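Local coordinates for protein P91 (Metagenome, PDB 4ZI5) that hydrolyses phosphotriesters as a promiscuous activity and is an alpha/beta hydrolase resembling dienelactone hydrolases, at residues G95-R100 and G156-M161; H102-A107 and L140-A145; V125-F130 and T148-F153. All blocks are in the same frame, centred on the assembly; numbering follows the deposited sequence.

Interaction 1. Residues G95-R100 and G156-M161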
loop_
_atom_site.group_PDB
_atom_site.type_symbol
_atom_site.label_atom_id
_atom_site.label_comp_id
_atom_site.label_asym_id
_atom_site.label_seq_id
_atom_site.Cartn_x
_atom_site.Cartn_y
_atom_site.Cartn_z
ATOM N N GLY A 95 -19.951 1.575 25.178
ATOM C CA GLY A 95 -19.112 1.655 26.359
ATOM C C GLY A 95 -17.711 2.165 26.055
ATOM O O GLY A 95 -17.182 3.038 26.767
ATOM N N TYR A 96 -17.121 1.630 24.984
ATOM C CA TYR A 96 -15.763 2.000 24.600
ATOM C C TYR A 96 -15.736 3.395 23.994
ATOM O O TYR A 96 -14.882 4.196 24.361
ATOM C CB TYR A 96 -15.159 0.995 23.617
ATOM C CG TYR A 96 -15.025 -0.425 24.128
ATOM C CD1 TYR A 96 -14.106 -0.767 25.126
ATOM C CD2 TYR A 96 -15.795 -1.454 23.570
ATOM C CE1 TYR A 96 -13.983 -2.091 25.573
ATOM C CE2 TYR A 96 -15.679 -2.760 24.001
ATOM C CZ TYR A 96 -14.773 -3.086 24.996
ATOM O OH TYR A 96 -14.698 -4.424 25.389
ATOM N N TYR A 97 -16.635 3.690 23.054
ATOM C CA TYR A 97 -16.620 4.999 22.390
ATOM C C TYR A 97 -16.920 6.135 23.377
ATOM O O TYR A 97 -16.369 7.219 23.255
ATOM C CB TYR A 97 -17.621 5.063 21.237
ATOM C CG TYR A 97 -17.343 4.164 20.040
ATOM C CD1 TYR A 97 -16.115 3.515 19.864
ATOM C CD2 TYR A 97 -18.318 3.998 19.046
ATOM C CE1 TYR A 97 -15.869 2.717 18.757
ATOM C CE2 TYR A 97 -18.082 3.200 17.929
ATOM C CZ TYR A 97 -16.849 2.563 17.793
ATOM O OH TYR A 97 -16.599 1.773 16.699
ATOM N N GLY A 98 -17.783 5.866 24.361
ATOM C CA GLY A 98 -18.141 6.872 25.378
ATOM C C GLY A 98 -17.136 7.034 26.521
ATOM O O GLY A 98 -17.325 7.918 27.372
ATOM N N ASP A 99 -16.091 6.182 26.565
ATOM C CA ASP A 99 -15.046 6.288 27.579
ATOM C C ASP A 99 -13.752 5.742 27.004
ATOM O O ASP A 99 -13.398 4.590 27.219
ATOM C CB ASP A 99 -15.462 5.534 28.847
ATOM C CG ASP A 99 -14.494 5.724 30.007
ATOM O OD1 ASP A 99 -13.368 6.272 29.863
ATOM O OD2 ASP A 99 -14.895 5.298 31.100
ATOM N N ARG A 100 -13.070 6.603 26.257
ATOM C CA ARG A 100 -11.867 6.207 25.521
ATOM C C ARG A 100 -10.698 5.887 26.445
ATOM O O ARG A 100 -9.863 5.010 26.130
ATOM C CB ARG A 100 -11.529 7.261 24.465
ATOM C CG ARG A 100 -12.565 7.272 23.346
ATOM C CD ARG A 100 -12.493 8.489 22.448
ATOM N NE ARG A 100 -11.358 8.393 21.553
ATOM C CZ ARG A 100 -11.072 9.246 20.576
ATOM N NH1 ARG A 100 -9.986 9.023 19.836
ATOM N NH2 ARG A 100 -11.842 10.312 20.327
ATOM N N GLY A 156 -12.607 1.288 11.904
ATOM C CA GLY A 156 -13.489 2.452 12.027
ATOM C C GLY A 156 -12.806 3.447 12.936
ATOM O O GLY A 156 -13.201 3.609 14.078
ATOM N N LEU A 157 -11.810 4.124 12.400
ATOM C CA LEU A 157 -10.951 4.992 13.153
ATOM C C LEU A 157 -11.707 6.212 13.679
ATOM O O LEU A 157 -12.660 6.657 13.066
ATOM C CB LEU A 157 -9.774 5.440 12.295
ATOM C CG LEU A 157 -8.966 4.356 11.567
ATOM C CD1 LEU A 157 -7.826 5.030 10.835
ATOM C CD2 LEU A 157 -8.451 3.257 12.510
ATOM N N LEU A 158 -11.301 6.703 14.845
ATOM C CA LEU A 158 -11.824 7.946 15.420
ATOM C C LEU A 158 -10.802 9.067 15.288
ATOM O O LEU A 158 -9.605 8.816 15.380
ATOM C CB LEU A 158 -12.136 7.743 16.925
ATOM C CG LEU A 158 -13.460 7.076 17.304
ATOM C CD1 LEU A 158 -13.520 5.608 16.932
ATOM C CD2 LEU A 158 -13.732 7.220 18.804
ATOM N N PRO A 159 -11.264 10.321 15.142
ATOM C CA PRO A 159 -10.337 11.430 15.340
ATOM C C PRO A 159 -9.762 11.403 16.754
ATOM O O PRO A 159 -10.399 10.862 17.692
ATOM C CB PRO A 159 -11.211 12.691 15.177
ATOM C CG PRO A 159 -12.554 12.230 14.728
ATOM C CD PRO A 159 -12.668 10.772 15.013
ATOM N N GLU A 160 -8.588 11.991 16.907
ATOM C CA GLU A 160 -7.874 11.942 18.194
ATOM C C GLU A 160 -8.639 12.712 19.289
ATOM O O GLU A 160 -9.475 13.543 18.989
ATOM C CB GLU A 160 -6.474 12.523 18.039
ATOM C CG GLU A 160 -6.455 14.058 17.964
ATOM C CD GLU A 160 -5.140 14.659 17.509
ATOM O OE1 GLU A 160 -5.139 15.891 17.249
ATOM O OE2 GLU A 160 -4.107 13.943 17.427
ATOM N N MET A 161 -8.314 12.416 20.543
ATOM C CA MET A 161 -8.729 13.221 21.694
ATOM C C MET A 161 -7.795 14.401 21.908
ATOM O O MET A 161 -6.583 14.294 21.674
ATOM C CB MET A 161 -8.677 12.390 22.986
ATOM C CG MET A 161 -9.502 11.126 22.967
ATOM S SD MET A 161 -9.439 10.296 24.565
ATOM C CE MET A 161 -10.669 11.303 25.399
HETATM O O HOH W 1 -14.391 1.398 15.600
HETATM O O HOH W 2 -12.183 13.139 19.044
#

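Interaction 2. Residues H102-A107 and L140-A145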
loop_
_atom_site.group_PDB
_atom_site.type_symbol
_atom_site.label_atom_id
_atom_site.label_comp_id
_atom_site.label_asym_id
_atom_site.label_seq_id
_atom_site.Cartn_x
_atom_site.Cartn_y
_atom_site.Cartn_z
ATOM N N HIS A 102 -11.038 4.257 29.294
ATOM C CA HIS A 102 -11.338 2.863 29.648
ATOM C C HIS A 102 -10.973 1.907 28.505
ATOM O O HIS A 102 -10.371 0.849 28.711
ATOM C CB HIS A 102 -12.825 2.742 30.011
ATOM C CG HIS A 102 -13.411 1.394 29.787
ATOM N ND1 HIS A 102 -13.247 0.359 30.679
ATOM C CD2 HIS A 102 -14.177 0.915 28.781
ATOM C CE1 HIS A 102 -13.882 -0.705 30.223
ATOM N NE2 HIS A 102 -14.452 -0.398 29.071
ATOM N N TRP A 103 -11.344 2.300 27.302
ATOM C CA TRP A 103 -11.002 1.553 26.084
ATOM C C TRP A 103 -9.491 1.344 25.962
ATOM O O TRP A 103 -9.013 0.227 25.749
ATOM C CB TRP A 103 -11.572 2.325 24.912
ATOM C CG TRP A 103 -11.422 1.719 23.527
ATOM C CD1 TRP A 103 -10.922 0.500 23.181
ATOM C CD2 TRP A 103 -11.842 2.343 22.327
ATOM N NE1 TRP A 103 -10.976 0.339 21.802
ATOM C CE2 TRP A 103 -11.533 1.464 21.259
ATOM C CE3 TRP A 103 -12.413 3.595 22.034
ATOM C CZ2 TRP A 103 -11.820 1.777 19.928
ATOM C CZ3 TRP A 103 -12.691 3.904 20.710
ATOM C CH2 TRP A 103 -12.390 3.005 19.676
ATOM N N ARG A 104 -8.751 2.417 26.191
ATOM C CA ARG A 104 -7.293 2.382 26.165
ATOM C C ARG A 104 -6.673 1.504 27.241
ATOM O O ARG A 104 -5.735 0.772 26.958
ATOM C CB ARG A 104 -6.726 3.797 26.204
ATOM C CG ARG A 104 -7.001 4.542 24.906
ATOM C CD ARG A 104 -6.846 6.069 25.008
ATOM N NE ARG A 104 -7.211 6.759 23.758
ATOM C CZ ARG A 104 -6.758 7.959 23.357
ATOM N NH1 ARG A 104 -5.891 8.661 24.101
ATOM N NH2 ARG A 104 -7.167 8.477 22.192
ATOM N N ARG A 105 -7.232 1.522 28.447
ATOM C CA ARG A 105 -6.735 0.659 29.515
ATOM C C ARG A 105 -6.956 -0.798 29.185
ATOM O O ARG A 105 -6.100 -1.625 29.457
ATOM C CB ARG A 105 -7.412 0.948 30.866
ATOM C CG ARG A 105 -7.021 2.245 31.525
ATOM C CD ARG A 105 -7.495 2.252 32.985
ATOM N NE ARG A 105 -8.957 2.264 33.116
ATOM C CZ ARG A 105 -9.729 3.350 33.013
ATOM N NH1 ARG A 105 -9.215 4.537 32.718
ATOM N NH2 ARG A 105 -11.042 3.238 33.166
ATOM N N ARG A 106 -8.102 -1.108 28.597
ATOM C CA ARG A 106 -8.426 -2.461 28.204
ATOM C C ARG A 106 -7.474 -2.978 27.125
ATOM O O ARG A 106 -7.029 -4.141 27.173
ATOM C CB ARG A 106 -9.897 -2.553 27.768
ATOM C CG ARG A 106 -10.439 -3.963 27.560
ATOM C CD ARG A 106 -10.436 -4.813 28.802
ATOM N NE ARG A 106 -11.226 -4.204 29.868
ATOM C CZ ARG A 106 -12.562 -4.245 29.979
ATOM N NH1 ARG A 106 -13.321 -4.843 29.077
ATOM N NH2 ARG A 106 -13.144 -3.647 31.020
ATOM N N ALA A 107 -7.140 -2.117 26.167
ATOM C CA ALA A 107 -6.115 -2.422 25.155
ATOM C C ALA A 107 -4.700 -2.594 25.746
ATOM O O ALA A 107 -3.988 -3.553 25.422
ATOM C CB ALA A 107 -6.106 -1.353 24.078
ATOM N N LEU A 140 -4.667 2.803 21.300
ATOM C CA LEU A 140 -3.511 2.362 22.078
ATOM C C LEU A 140 -2.234 3.094 21.684
ATOM O O LEU A 140 -1.475 3.542 22.568
ATOM C CB LEU A 140 -3.321 0.854 21.963
ATOM C CG LEU A 140 -2.160 0.216 22.737
ATOM C CD1 LEU A 140 -2.239 0.421 24.244
ATOM C CD2 LEU A 140 -2.139 -1.260 22.397
ATOM N N ALA A 141 -2.002 3.246 20.380
ATOM C CA ALA A 141 -0.837 4.017 19.926
ATOM C C ALA A 141 -0.879 5.459 20.419
ATOM O O ALA A 141 0.161 6.010 20.778
ATOM C CB ALA A 141 -0.712 3.976 18.404
ATOM N N ARG A 142 -2.071 6.061 20.464
ATOM C CA ARG A 142 -2.221 7.439 20.955
ATOM C C ARG A 142 -1.906 7.649 22.451
ATOM O O ARG A 142 -1.696 8.786 22.856
ATOM C CB ARG A 142 -3.631 7.970 20.669
ATOM C CG ARG A 142 -3.839 8.286 19.189
ATOM C CD ARG A 142 -5.327 8.384 18.888
ATOM N NE ARG A 142 -5.571 8.996 17.581
ATOM C CZ ARG A 142 -6.721 8.938 16.909
ATOM N NH1 ARG A 142 -7.768 8.244 17.384
ATOM N NH2 ARG A 142 -6.804 9.559 15.729
ATOM N N THR A 143 -1.841 6.568 23.242
ATOM C CA THR A 143 -1.360 6.648 24.628
ATOM C C THR A 143 0.149 6.814 24.721
ATOM O O THR A 143 0.657 7.057 25.814
ATOM C CB THR A 143 -1.757 5.414 25.474
ATOM O OG1 THR A 143 -1.068 4.254 24.996
ATOM C CG2 THR A 143 -3.236 5.170 25.458
ATOM N N GLY A 144 0.871 6.655 23.614
ATOM C CA GLY A 144 2.324 6.663 23.597
ATOM C C GLY A 144 2.915 5.315 23.899
ATOM O O GLY A 144 4.088 5.228 24.210
ATOM N N ALA A 145 2.129 4.247 23.808
ATOM C CA ALA A 145 2.677 2.923 24.068
ATOM C C ALA A 145 3.882 2.618 23.170
ATOM O O ALA A 145 3.928 3.073 22.016
ATOM C CB ALA A 145 1.602 1.873 23.874
#

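Interaction 3. Residues V125-F130 and T148-F153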
loop_
_atom_site.group_PDB
_atom_site.type_symbol
_atom_site.label_atom_id
_atom_site.label_comp_id
_atom_site.label_asym_id
_atom_site.label_seq_id
_atom_site.Cartn_x
_atom_site.Cartn_y
_atom_site.Cartn_z
ATOM N N VAL A 125 7.525 -5.007 19.806
ATOM C CA VAL A 125 6.114 -5.344 19.826
ATOM C C VAL A 125 5.289 -4.485 18.879
ATOM O O VAL A 125 5.625 -3.340 18.601
ATOM C CB VAL A 125 5.545 -5.266 21.247
ATOM C CG1 VAL A 125 6.139 -6.407 22.092
ATOM C CG2 VAL A 125 5.786 -3.901 21.866
ATOM N N ALA A 126 4.226 -5.072 18.356
ATOM C CA ALA A 126 3.331 -4.386 17.426
ATOM C C ALA A 126 1.897 -4.791 17.726
ATOM O O ALA A 126 1.642 -5.648 18.572
ATOM C CB ALA A 126 3.682 -4.740 15.980
ATOM N N ALA A 127 0.953 -4.139 17.067
ATOM C CA ALA A 127 -0.457 -4.488 17.215
ATOM C C ALA A 127 -1.141 -4.391 15.875
ATOM O O ALA A 127 -0.888 -3.474 15.089
ATOM C CB ALA A 127 -1.164 -3.571 18.194
ATOM N N ILE A 128 -1.993 -5.357 15.614
ATOM C CA ILE A 128 -2.868 -5.292 14.471
ATOM C C ILE A 128 -4.293 -5.373 14.971
ATOM O O ILE A 128 -4.565 -5.824 16.106
ATOM C CB ILE A 128 -2.562 -6.378 13.415
ATOM C CG1 ILE A 128 -2.949 -7.798 13.880
ATOM C CG2 ILE A 128 -1.115 -6.288 13.011
ATOM C CD1 ILE A 128 -2.922 -8.834 12.776
ATOM N N GLY A 129 -5.220 -4.898 14.160
ATOM C CA GLY A 129 -6.615 -5.021 14.498
ATOM C C GLY A 129 -7.572 -4.919 13.341
ATOM O O GLY A 129 -7.285 -4.274 12.313
ATOM N N PHE A 130 -8.742 -5.520 13.551
ATOM C CA PHE A 130 -9.777 -5.652 12.515
ATOM C C PHE A 130 -11.031 -4.939 12.972
ATOM O O PHE A 130 -11.529 -5.234 14.042
ATOM C CB PHE A 130 -10.061 -7.123 12.259
ATOM C CG PHE A 130 -8.834 -7.875 11.855
ATOM C CD1 PHE A 130 -8.003 -8.402 12.805
ATOM C CD2 PHE A 130 -8.488 -8.001 10.508
ATOM C CE1 PHE A 130 -6.846 -9.059 12.440
ATOM C CE2 PHE A 130 -7.357 -8.690 10.131
ATOM C CZ PHE A 130 -6.518 -9.205 11.104
ATOM N N THR A 148 6.317 -0.711 18.023
ATOM C CA THR A 148 7.059 -0.524 16.772
ATOM C C THR A 148 6.150 -0.188 15.574
ATOM O O THR A 148 6.485 0.653 14.735
ATOM C CB THR A 148 7.917 -1.761 16.503
ATOM O OG1 THR A 148 8.890 -1.861 17.536
ATOM C CG2 THR A 148 8.641 -1.660 15.155
ATOM N N ALA A 149 4.992 -0.830 15.521
ATOM C CA ALA A 149 4.090 -0.669 14.405
ATOM C C ALA A 149 2.685 -1.018 14.849
ATOM O O ALA A 149 2.489 -1.859 15.739
ATOM C CB ALA A 149 4.490 -1.609 13.262
ATOM N N ILE A 150 1.725 -0.311 14.272
ATOM C CA ILE A 150 0.342 -0.788 14.230
ATOM C C ILE A 150 -0.109 -0.927 12.788
ATOM O O ILE A 150 0.331 -0.172 11.906
ATOM C CB ILE A 150 -0.679 0.067 15.041
ATOM C CG1 ILE A 150 -0.837 1.482 14.463
ATOM C CG2 ILE A 150 -0.284 0.102 16.517
ATOM C CD1 ILE A 150 -2.014 2.249 14.999
ATOM N N VAL A 151 -1.005 -1.891 12.567
ATOM C CA VAL A 151 -1.638 -2.098 11.269
ATOM C C VAL A 151 -3.134 -2.304 11.494
ATOM O O VAL A 151 -3.548 -3.177 12.270
ATOM C CB VAL A 151 -1.086 -3.329 10.509
ATOM C CG1 VAL A 151 -1.723 -3.399 9.129
ATOM C CG2 VAL A 151 0.442 -3.256 10.393
ATOM N N THR A 152 -3.946 -1.465 10.872
ATOM C CA THR A 152 -5.396 -1.557 10.980
ATOM C C THR A 152 -5.946 -2.141 9.673
ATOM O O THR A 152 -5.456 -1.837 8.578
ATOM C CB THR A 152 -6.037 -0.195 11.323
ATOM O OG1 THR A 152 -5.926 0.708 10.228
ATOM C CG2 THR A 152 -5.308 0.407 12.517
ATOM N N PHE A 153 -6.935 -3.016 9.811
ATOM C CA PHE A 153 -7.624 -3.602 8.687
ATOM C C PHE A 153 -9.084 -3.216 8.803
ATOM O O PHE A 153 -9.724 -3.598 9.776
ATOM C CB PHE A 153 -7.534 -5.122 8.715
ATOM C CG PHE A 153 -6.149 -5.648 8.598
ATOM C CD1 PHE A 153 -5.364 -5.845 9.727
ATOM C CD2 PHE A 153 -5.596 -5.918 7.340
ATOM C CE1 PHE A 153 -4.074 -6.347 9.620
ATOM C CE2 PHE A 153 -4.306 -6.411 7.240
ATOM C CZ PHE A 153 -3.543 -6.620 8.383
HETATM O O HOH W 3 8.424 -2.109 20.144
#

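Interaction 1. Residues G95-R100 and G156-M161
The side chain of Arg100 sets out with CG beside the backbone N (chi1 -69°) and bends at chi3 (75°), which lays its guanidinium in the groove between Leu158 and Met161. Met161 is bent as well, at its own chi3 (81°), and slides past the arginine in the opposite direction. The result is a flat cation covered on both faces: Leu158 CD2 sits over the centre of one, 3.8 Å from Arg100 CZ, and Met161 CG over the centre of the other, 3.4 Å from the same CZ. Farther back along the chain, Met161 SD rests against Arg100 CB at 3.7 Å. The end of the guanidinium grips a single backbone oxygen near its own plane, Arg100 NH1 donating to Pro159 O at 2.9 Å and Arg100 NH2 to the same oxygen at 3.1 Å. In this alpha/beta hydrolase the contact joins helix 90-97, through Tyr97, and the first residue of helix 100-115 to the loop between strands 149-153 and 171-177, at the protein surface. Arg100 NH1 also forms a salt bridge with Glu139 of helix 132-142, so the cation ties this loop to a second helix. With an alanine here, Pro159 O would probably lose both arginine donors, Glu139 one of its cationic partners, and a gap would open between Leu158 and Met161. Tyr97 meets the other branch of Leu158, its CE1 lying 4.1 Å from Leu158 CD1. Its hydroxyl reaches the loop through a water, which stands 2.5 Å from Tyr97 OH and donates to Gly156 O at 2.9 Å.

Interaction 2. Residues H102-A107 and L140-A145
Helix 100-115 and the C-terminal end of helix 132-142 come closest at Arg104 and Leu140, whose CA atoms are 5.6 Å apart. These are two helices of the alpha/beta hydrolase fold, and the second finishes in a Schellman motif at Gly144, where phi turns positive (86°). Ala107 CB, with no side chain beyond it, packs on Leu140 CB at 4.1 Å. Beyond them Arg104, extended from CG to NE, slides past Thr143, whose methyl CG2 lies against the aliphatic chain, 3.7 Å from Arg104 CD. Arg142 CB then lies over one face of the Arg104 guanidinium, and Arg142 CD is 3.8 Å from Arg104 NH2. The two cationic ends do not touch, and acidic neighbours probably offset their like charges: Arg104 bridges Asp164 and Glu139, while Arg142 bridges Glu194 and also Glu139. Thr143 has chi1 at 67°, which puts its hydroxyl between the backbone N and the carbonyl carbon and turns it back on the last helical turn. Leu140 O therefore accepts twice from one residue, from Thr143 N and, in the carbonyl plane, from Thr143 OG1 at 2.6 Å.

Interaction 3. Residues V125-F130 and T148-F153
Phe130 and Phe153 lie side by side at the C-terminal ends of two neighbouring parallel strands, pointing the same way, their planes 12° apart and their centroids offset, 4.8 Å from each other, so that little of one ring covers the other. Strands 125-130 and 149-153 are the two strands of a beta-alpha-beta unit, joined through helix 132-142, in the central sheet of the alpha/beta hydrolase fold. Their directions differ by 8°, and the parallel ladder runs through Ala127 N to Ala149 O, Val151 N to Ala127 O, Gly129 N to Val151 O and Phe153 N to Gly129 O.

On the face that carries Ala126, Ile128, Phe130, Ala149, Val151 and Phe153, the relief rises along the strands. It is low at the alanine pair, where Ala126 CB and Ala149 CB are 4.2 Å apart. Next, Ile128 turns CG2 beside its backbone N, bringing that methyl against Val151 CB at 3.9 Å. The same isoleucine fills the angle before the aromatic pair, its CB at the edge of the Phe153 ring, 4.1 Å from Phe153 CE1. Phe153 then lays CD1 over a face of the Phe130 ring, 3.5 Å from Phe130 CE2. Helix 231-248 packs on this face: Phe245 meets Ile128, Met241 meets Val151 and Ser237 meets Phe153.

On the face of Ala127, Ile150 and Thr152, strand 125-130 offers little bulk: Ala127 CB receives the methyl CG2 of Ile150 at 4.1 Å, while the end of that isoleucine leads away, and Gly129 has no side chain beside Thr152. Gly129 probably opens a nucleophile elbow with Cys131 and Gly133. At the opposite end of the pair, a water accepts from Val125 N and lies 2.7 Å from Thr148 OG1.

Overall arrangement
Interaction 3 forms the inner layer, and interactions 1 and 2 lie outward of it, their centres about 17 and 13 Å from its own. Helix 132-142 connects the layers: it follows strand 125-130, leads to strand 149-153, and packs Ala141 CB on Ile150 CD1 at 4.0 Å. Interactions 1 and 2, with centres about 11 Å apart, meet directly where Arg142 NH1 probably donates to Leu158 O at 2.8 Å. Glu139 bridges Arg100, Arg104 and Arg142, joining both contacts in one charged network. Strand 125-130 runs into the probable nucleophile elbow around Cys131, and Tyr97 of interaction 1 lies near that elbow without touching it.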